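Local atomic coordinates of putative isomerase (Sinorhizobium meliloti, PDB entry 2PPG), a protein that is of unknown function but belongs to the mandelate racemase / muconate lactonizing enzyme family of the enolase superfamily, with a TIM-barrel domain. Residues L132-L135 against A136-A140; W271-V274 against H275-V278; G305-A308 against H309-I313. One frame throughout, in Å; residues are numbered along the deposited sequence.

Contact 1 (L132-L135 against A136-A140); sequences LWDL and AGKLA
Asp134 and Lys138 stand one turn apart on helix 119-140 and form an i to i+4 salt bridge, in a helix of the N-terminal domain of this enolase-superfamily fold. Lys138 NZ approaches Asp134 OD2 to 2.9 Å on its syn side, 30° out of the carboxylate plane. The two side chains cross at a slant. Asp134 swings its carboxylate trans to the amide nitrogen (chi1 -165°). Lys138 instead starts on the side of its own N and then runs extended beyond CG, which passes 3.4 Å from Asp134 O before the ammonium reaches across. The same carbonyl, Asp134 O, takes Lys138 N in a helical bond of 3.0 Å, tying this pair at both backbone and side-chain level.

Both charged ends have further partners. Asp134 OD1 accepts from Leu376 N and OD2 also from Trp68 N, whereas Lys138 NZ reaches Glu379 OE2 in a second salt bridge and Val66 O; two acids around one lysine would be expected to help keep it charged.

The helical ladder holds these residues in place: Gly137 N meets Trp133 O at 3.0 Å, nearly straight, and Leu139 N meets Leu135 O at 2.7 Å. Away from the salt bridge, Leu132 and Leu135 pack on Ile59 of strand 52-61, and Leu132 also on Ile103 of helix 100-109, while Trp133 touches Ala100 of that helix and Leu148. On the last turn, Leu139 CB rests on the carbonyl oxygen Leu135 O, 3.3 Å away.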
loop_
_atom_site.group_PDB
_atom_site.type_symbol
_atom_site.label_atom_id
_atom_site.label_comp_id
_atom_site.label_asym_id
_atom_site.label_seq_id
_atom_site.Cartn_x
_atom_site.Cartn_y
_atom_site.Cartn_z
ATOM N N LEU A 132 38.416 -21.439 -3.072
ATOM C CA LEU A 132 37.667 -22.599 -3.563
ATOM C C LEU A 132 37.356 -22.490 -5.055
ATOM O O LEU A 132 37.609 -23.426 -5.822
ATOM C CB LEU A 132 36.382 -22.803 -2.753
ATOM C CG LEU A 132 36.392 -23.907 -1.679
ATOM C CD1 LEU A 132 37.788 -24.332 -1.215
ATOM C CD2 LEU A 132 35.504 -23.523 -0.491
ATOM N N TRP A 133 36.822 -21.348 -5.473
ATOM C CA TRP A 133 36.483 -21.176 -6.873
ATOM C C TRP A 133 37.745 -21.226 -7.718
ATOM O O TRP A 133 37.756 -21.814 -8.810
ATOM C CB TRP A 133 35.734 -19.868 -7.081
ATOM C CG TRP A 133 34.284 -19.985 -6.741
ATOM C CD1 TRP A 133 33.668 -19.564 -5.598
ATOM C CD2 TRP A 133 33.266 -20.588 -7.549
ATOM N NE1 TRP A 133 32.332 -19.865 -5.647
ATOM C CE2 TRP A 133 32.056 -20.490 -6.834
ATOM C CE3 TRP A 133 33.259 -21.192 -8.817
ATOM C CZ2 TRP A 133 30.853 -20.970 -7.342
ATOM C CZ3 TRP A 133 32.071 -21.668 -9.317
ATOM C CH2 TRP A 133 30.880 -21.555 -8.585
ATOM N N ASP A 134 38.815 -20.630 -7.194
ATOM C CA ASP A 134 40.113 -20.653 -7.857
ATOM C C ASP A 134 40.546 -22.088 -8.138
ATOM O O ASP A 134 40.945 -22.415 -9.257
ATOM C CB ASP A 134 41.154 -19.946 -6.991
ATOM C CG ASP A 134 42.423 -19.620 -7.752
ATOM O OD1 ASP A 134 42.314 -19.123 -8.906
ATOM O OD2 ASP A 134 43.521 -19.861 -7.180
ATOM N N LEU A 135 40.454 -22.938 -7.120
ATOM C CA LEU A 135 40.747 -24.356 -7.277
ATOM C C LEU A 135 39.905 -25.005 -8.368
ATOM O O LEU A 135 40.417 -25.736 -9.215
ATOM C CB LEU A 135 40.490 -25.090 -5.971
ATOM C CG LEU A 135 41.653 -25.483 -5.062
ATOM C CD1 LEU A 135 42.960 -25.397 -5.802
ATOM C CD2 LEU A 135 41.671 -24.659 -3.799
ATOM N N ALA A 136 38.601 -24.753 -8.333
ATOM C CA ALA A 136 37.690 -25.370 -9.294
ATOM C C ALA A 136 38.095 -25.033 -10.739
ATOM O O ALA A 136 38.204 -25.929 -11.565
ATOM C CB ALA A 136 36.243 -24.971 -9.003
ATOM N N GLY A 137 38.339 -23.755 -11.026
ATOM C CA GLY A 137 38.879 -23.345 -12.326
ATOM C C GLY A 137 40.190 -24.030 -12.710
ATOM O O GLY A 137 40.356 -24.512 -13.841
ATOM N N LYS A 138 41.124 -24.095 -11.764
ATOM C CA LYS A 138 42.408 -24.751 -12.009
ATOM C C LYS A 138 42.264 -26.246 -12.274
ATOM O O LYS A 138 42.850 -26.764 -13.226
ATOM C CB LYS A 138 43.382 -24.495 -10.865
ATOM C CG LYS A 138 43.893 -23.075 -10.863
ATOM C CD LYS A 138 44.893 -22.804 -9.742
ATOM C CE LYS A 138 45.438 -21.393 -9.881
ATOM N NZ LYS A 138 45.891 -20.822 -8.576
ATOM N N LEU A 139 41.473 -26.917 -11.438
ATOM C CA LEU A 139 41.188 -28.344 -11.581
ATOM C C LEU A 139 40.512 -28.709 -12.892
ATOM O O LEU A 139 40.681 -29.820 -13.378
ATOM C CB LEU A 139 40.289 -28.803 -10.445
ATOM C CG LEU A 139 40.890 -29.668 -9.343
ATOM C CD1 LEU A 139 42.389 -29.487 -9.262
ATOM C CD2 LEU A 139 40.216 -29.338 -8.032
ATOM N N ALA A 140 39.734 -27.781 -13.447
ATOM C CA ALA A 140 38.992 -28.028 -14.683
ATOM C C ALA A 140 39.675 -27.412 -15.901
ATOM O O ALA A 140 39.243 -27.626 -17.039
ATOM C CB ALA A 140 37.576 -27.509 -14.561
#

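Contact 2 (W271-V274 against H275-V278); sequences WRTV and HDMV
Trp271 lays one face of its indole against the start of the following helix, over Asp276 and Met277. Asp276 CB sits 3.9 Å from the centroid of the Trp271 five-membered ring, and Met277 CA 4.1 Å from that of the six-membered ring, both CH-pi contacts over the same face. Farther along, Met277 CG reaches the ring rim at Trp271 CZ3, 3.5 Å away; this residue is selenomethionine, and its SE lies away from residues 271-274.

The Asp276 carboxylate, its plane 60° from the indole, runs past the ring the other way. With chi1 at -60° its CG lies beside the backbone N, and OD2 turns back to the chain ahead of the helix. Arg272 N meets Asp276 OD2 at 2.7 Å, nearly in line with the C-O bond, and Thr273 N meets the same oxygen at 3.3 Å from above the carboxylate plane. Thr273 answers from the N-cap position: chi1 of 65° sets OG1 between N and carbonyl carbon, where His275 N gives it a weak bond of 3.2 Å. Together Thr273 and Asp276 make a capping box that opens helix 274-282 of the beta/alpha barrel, following strand 264-267.

The His275 imidazole presents an edge to Thr273 OG1, with CD2 at 3.7 Å. Arg272 leads its guanidinium away to Arg114 O and the ring of Tyr116, both of a third subunit, while NE bonds Gly119 O of its own chain. Trp271 and Met277 both pack on Val289 of strand 288-289.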
loop_
_atom_site.group_PDB
_atom_site.type_symbol
_atom_site.label_atom_id
_atom_site.label_comp_id
_atom_site.label_asym_id
_atom_site.label_seq_id
_atom_site.Cartn_x
_atom_site.Cartn_y
_atom_site.Cartn_z
ATOM N N TRP A 271 27.481 -4.319 1.932
ATOM C CA TRP A 271 26.617 -5.466 2.159
ATOM C C TRP A 271 27.485 -6.705 2.200
ATOM O O TRP A 271 28.679 -6.629 1.890
ATOM C CB TRP A 271 25.579 -5.624 1.054
ATOM C CG TRP A 271 24.671 -4.448 0.863
ATOM C CD1 TRP A 271 24.445 -3.428 1.736
ATOM C CD2 TRP A 271 23.834 -4.203 -0.274
ATOM N NE1 TRP A 271 23.525 -2.546 1.200
ATOM C CE2 TRP A 271 23.140 -3.000 -0.033
ATOM C CE3 TRP A 271 23.617 -4.878 -1.477
ATOM C CZ2 TRP A 271 22.249 -2.453 -0.953
ATOM C CZ3 TRP A 271 22.737 -4.333 -2.388
ATOM C CH2 TRP A 271 22.065 -3.130 -2.123
ATOM N N ARG A 272 26.881 -7.842 2.559
ATOM C CA ARG A 272 27.608 -9.094 2.651
ATOM C C ARG A 272 26.934 -10.219 1.881
ATOM O O ARG A 272 27.617 -11.098 1.349
ATOM C CB ARG A 272 27.802 -9.496 4.114
ATOM C CG ARG A 272 28.694 -8.540 4.888
ATOM C CD ARG A 272 30.117 -8.504 4.323
ATOM N NE ARG A 272 31.043 -7.995 5.328
ATOM C CZ ARG A 272 31.286 -6.706 5.544
ATOM N NH1 ARG A 272 30.683 -5.772 4.815
ATOM N NH2 ARG A 272 32.125 -6.351 6.507
ATOM N N THR A 273 25.604 -10.197 1.836
ATOM C CA THR A 273 24.836 -11.209 1.113
ATOM C C THR A 273 23.721 -10.595 0.262
ATOM O O THR A 273 23.358 -9.416 0.418
ATOM C CB THR A 273 24.156 -12.205 2.060
ATOM O OG1 THR A 273 23.193 -11.501 2.839
ATOM C CG2 THR A 273 25.168 -12.901 2.985
ATOM N N VAL A 274 23.159 -11.424 -0.616
ATOM C CA VAL A 274 21.995 -11.055 -1.406
ATOM C C VAL A 274 20.826 -10.633 -0.504
ATOM O O VAL A 274 19.949 -9.869 -0.916
ATOM C CB VAL A 274 21.598 -12.208 -2.363
ATOM C CG1 VAL A 274 21.303 -13.505 -1.584
ATOM C CG2 VAL A 274 20.425 -11.811 -3.261
ATOM N N HIS A 275 20.823 -11.109 0.734
ATOM C CA HIS A 275 19.776 -10.734 1.685
ATOM C C HIS A 275 19.770 -9.235 1.990
ATOM O O HIS A 275 18.709 -8.624 2.061
ATOM C CB HIS A 275 19.865 -11.580 2.956
ATOM C CG HIS A 275 19.702 -13.043 2.699
ATOM N ND1 HIS A 275 18.546 -13.580 2.172
ATOM C CD2 HIS A 275 20.557 -14.080 2.866
ATOM C CE1 HIS A 275 18.693 -14.887 2.032
ATOM N NE2 HIS A 275 19.903 -15.215 2.450
ATOM N N ASP A 276 20.948 -8.640 2.133
ATOM C CA ASP A 276 21.044 -7.188 2.292
ATOM C C ASP A 276 20.386 -6.443 1.145
ATOM O O ASP A 276 19.855 -5.364 1.348
ATOM C CB ASP A 276 22.504 -6.742 2.430
ATOM C CG ASP A 276 23.184 -7.372 3.616
ATOM O OD1 ASP A 276 22.499 -7.590 4.628
ATOM O OD2 ASP A 276 24.394 -7.659 3.546
HETATM N N MSE A 277 20.405 -7.035 -0.051
HETATM C CA MSE A 277 19.862 -6.386 -1.256
HETATM C C MSE A 277 18.336 -6.257 -1.324
HETATM O O MSE A 277 17.812 -5.220 -1.731
HETATM C CB MSE A 277 20.344 -7.108 -2.508
HETATM C CG MSE A 277 20.120 -6.294 -3.746
HETATM SE SE MSE A 277 21.003 -6.957 -5.342
HETATM C CE MSE A 277 20.359 -5.603 -6.621
ATOM N N VAL A 278 17.644 -7.327 -0.941
ATOM C CA VAL A 278 16.185 -7.422 -1.031
ATOM C C VAL A 278 15.407 -6.181 -0.549
ATOM O O VAL A 278 14.603 -5.625 -1.301
ATOM C CB VAL A 278 15.685 -8.690 -0.302
ATOM C CG1 VAL A 278 14.168 -8.805 -0.367
ATOM C CG2 VAL A 278 16.345 -9.909 -0.903
#

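Contact 3 (G305-A308 against H309-I313); sequences GAYA and HVHHI
Tyr307 and His311, one turn apart at the C-terminal end of helix 293-310, bring their rings together at an oblique angle. The centroids are 4.6 Å apart and the planes 34° from each other, neither a parallel stack nor an edge-to-face pair. His311 CD2 does the touching: it lies over one face of the phenol, offset toward the rim, 3.4 Å from Tyr307 CE2. The tyrosine reaches this place because its CG points opposite the backbone N (chi1 -153°), which brings the ring end round to His311; the histidine swings the other way, CG beside its own N (chi1 -79°), and folds its imidazole back over the phenol. Tyr307 O lies in the plane of the His311 ring, at its edge, and accepts a hydrogen bond from the backbone N of His311 at 2.9 Å. The polar end of His311 is used across an interface: NE2 is hydrogen-bonded to Tyr307 OH of a second subunit.

Next to this pair the helix ends in a Schellman motif. His312, with positive phi, is the C-prime residue: Ile313 N bonds Ala308 O at 2.8 Å and His312 N bonds His309 O at 3.2 Å. The reversal lays Ile313 back over the turn, its CB 4.0 Å from Ala308 CB, and places the His312 ring with one face over His309 O. The His309 ring leads away from residues 305-308, toward Ala338 and, weakly through ND1, Asn339 OD1, with His309 CB still resting 3.4 Å from Ala306 O.

The turn leads from helix 293-310 into strand 314-315, the last element of the beta-alpha-beta unit begun by strand 288-289. Ala308 and Ile313 pack on Val289 of that first strand, while Tyr307 lies against Val281 of helix 274-282.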
loop_
_atom_site.group_PDB
_atom_site.type_symbol
_atom_site.label_atom_id
_atom_site.label_comp_id
_atom_site.label_asym_id
_atom_site.label_seq_id
_atom_site.Cartn_x
_atom_site.Cartn_y
_atom_site.Cartn_z
ATOM N N GLY A 305 24.447 -10.284 -8.277
ATOM C CA GLY A 305 24.361 -10.043 -9.716
ATOM C C GLY A 305 23.115 -10.642 -10.345
ATOM O O GLY A 305 22.435 -9.985 -11.123
ATOM N N ALA A 306 22.811 -11.895 -10.012
ATOM C CA ALA A 306 21.600 -12.557 -10.531
ATOM C C ALA A 306 20.327 -11.833 -10.099
ATOM O O ALA A 306 19.368 -11.749 -10.864
ATOM C CB ALA A 306 21.546 -13.995 -10.093
ATOM N N TYR A 307 20.324 -11.312 -8.875
ATOM C CA TYR A 307 19.196 -10.540 -8.393
ATOM C C TYR A 307 19.049 -9.204 -9.141
ATOM O O TYR A 307 17.946 -8.798 -9.460
ATOM C CB TYR A 307 19.323 -10.306 -6.893
ATOM C CG TYR A 307 18.000 -10.120 -6.174
ATOM C CD1 TYR A 307 17.224 -11.220 -5.805
ATOM C CD2 TYR A 307 17.543 -8.842 -5.841
ATOM C CE1 TYR A 307 16.020 -11.054 -5.141
ATOM C CE2 TYR A 307 16.344 -8.661 -5.174
ATOM C CZ TYR A 307 15.581 -9.769 -4.829
ATOM O OH TYR A 307 14.381 -9.586 -4.176
ATOM N N ALA A 308 20.155 -8.530 -9.432
ATOM C CA ALA A 308 20.084 -7.281 -10.181
ATOM C C ALA A 308 19.550 -7.509 -11.596
ATOM O O ALA A 308 18.825 -6.683 -12.125
ATOM C CB ALA A 308 21.442 -6.617 -10.240
ATOM N N HIS A 309 19.929 -8.638 -12.188
ATOM C CA HIS A 309 19.466 -9.067 -13.501
ATOM C C HIS A 309 17.950 -9.234 -13.507
ATOM O O HIS A 309 17.229 -8.560 -14.253
ATOM C CB HIS A 309 20.128 -10.399 -13.838
ATOM C CG HIS A 309 19.726 -10.960 -15.164
ATOM N ND1 HIS A 309 20.380 -10.638 -16.333
ATOM C CD2 HIS A 309 18.747 -11.832 -15.507
ATOM C CE1 HIS A 309 19.820 -11.285 -17.342
ATOM N NE2 HIS A 309 18.828 -12.015 -16.867
ATOM N N VAL A 310 17.485 -10.148 -12.664
ATOM C CA VAL A 310 16.068 -10.340 -12.412
ATOM C C VAL A 310 15.337 -9.009 -12.184
ATOM O O VAL A 310 14.266 -8.793 -12.740
ATOM C CB VAL A 310 15.850 -11.262 -11.184
ATOM C CG1 VAL A 310 14.461 -11.090 -10.625
ATOM C CG2 VAL A 310 16.086 -12.704 -11.555
ATOM N N HIS A 311 15.922 -8.119 -11.381
ATOM C CA HIS A 311 15.232 -6.893 -10.993
ATOM C C HIS A 311 15.626 -5.651 -11.777
ATOM O O HIS A 311 15.327 -4.534 -11.352
ATOM C CB HIS A 311 15.345 -6.660 -9.487
ATOM C CG HIS A 311 14.391 -7.493 -8.696
ATOM N ND1 HIS A 311 13.070 -7.142 -8.530
ATOM C CD2 HIS A 311 14.551 -8.682 -8.065
ATOM C CE1 HIS A 311 12.458 -8.075 -7.816
ATOM N NE2 HIS A 311 13.334 -9.019 -7.521
ATOM N N HIS A 312 16.287 -5.859 -12.915
ATOM C CA HIS A 312 16.648 -4.788 -13.860
ATOM C C HIS A 312 17.437 -3.645 -13.265
ATOM O O HIS A 312 17.050 -2.481 -13.385
ATOM C CB HIS A 312 15.406 -4.269 -14.585
ATOM C CG HIS A 312 14.667 -5.351 -15.288
ATOM N ND1 HIS A 312 13.763 -6.167 -14.641
ATOM C CD2 HIS A 312 14.762 -5.815 -16.554
ATOM C CE1 HIS A 312 13.309 -7.068 -15.491
ATOM N NE2 HIS A 312 13.896 -6.873 -16.659
ATOM N N ILE A 313 18.551 -3.994 -12.640
ATOM C CA ILE A 313 19.412 -3.047 -11.952
ATOM C C ILE A 313 20.833 -3.214 -12.504
ATOM O O ILE A 313 21.270 -4.327 -12.765
ATOM C CB ILE A 313 19.329 -3.282 -10.442
ATOM C CG1 ILE A 313 17.980 -2.780 -9.922
ATOM C CG2 ILE A 313 20.473 -2.616 -9.703
ATOM C CD1 ILE A 313 17.713 -3.109 -8.488
#

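In the fold
Contacts 2 and 3 belong to consecutive helices of the barrel, with centres 12 Å apart, and they touch: Met277 CE lies 3.9 Å from Ala308 CB, and Val278 CG2 lies 3.8 Å from Tyr307 OH. The N-terminal turn of helix 274-282 thus packs against the C-terminal turn of helix 293-310. Both also meet the same second subunit, where Val310 of that copy lies against Val274, Val278 and Tyr307. Contact 1 stands apart, in the N-terminal domain, its centre 25 Å from that of contact 2 and 26 Å from that of contact 3, nearest atoms about 12 Å away in each case. Its Trp133 nevertheless reaches helix 293-310, which carries contact 3, through a hydrogen bond from NE1 to Thr299 OG1.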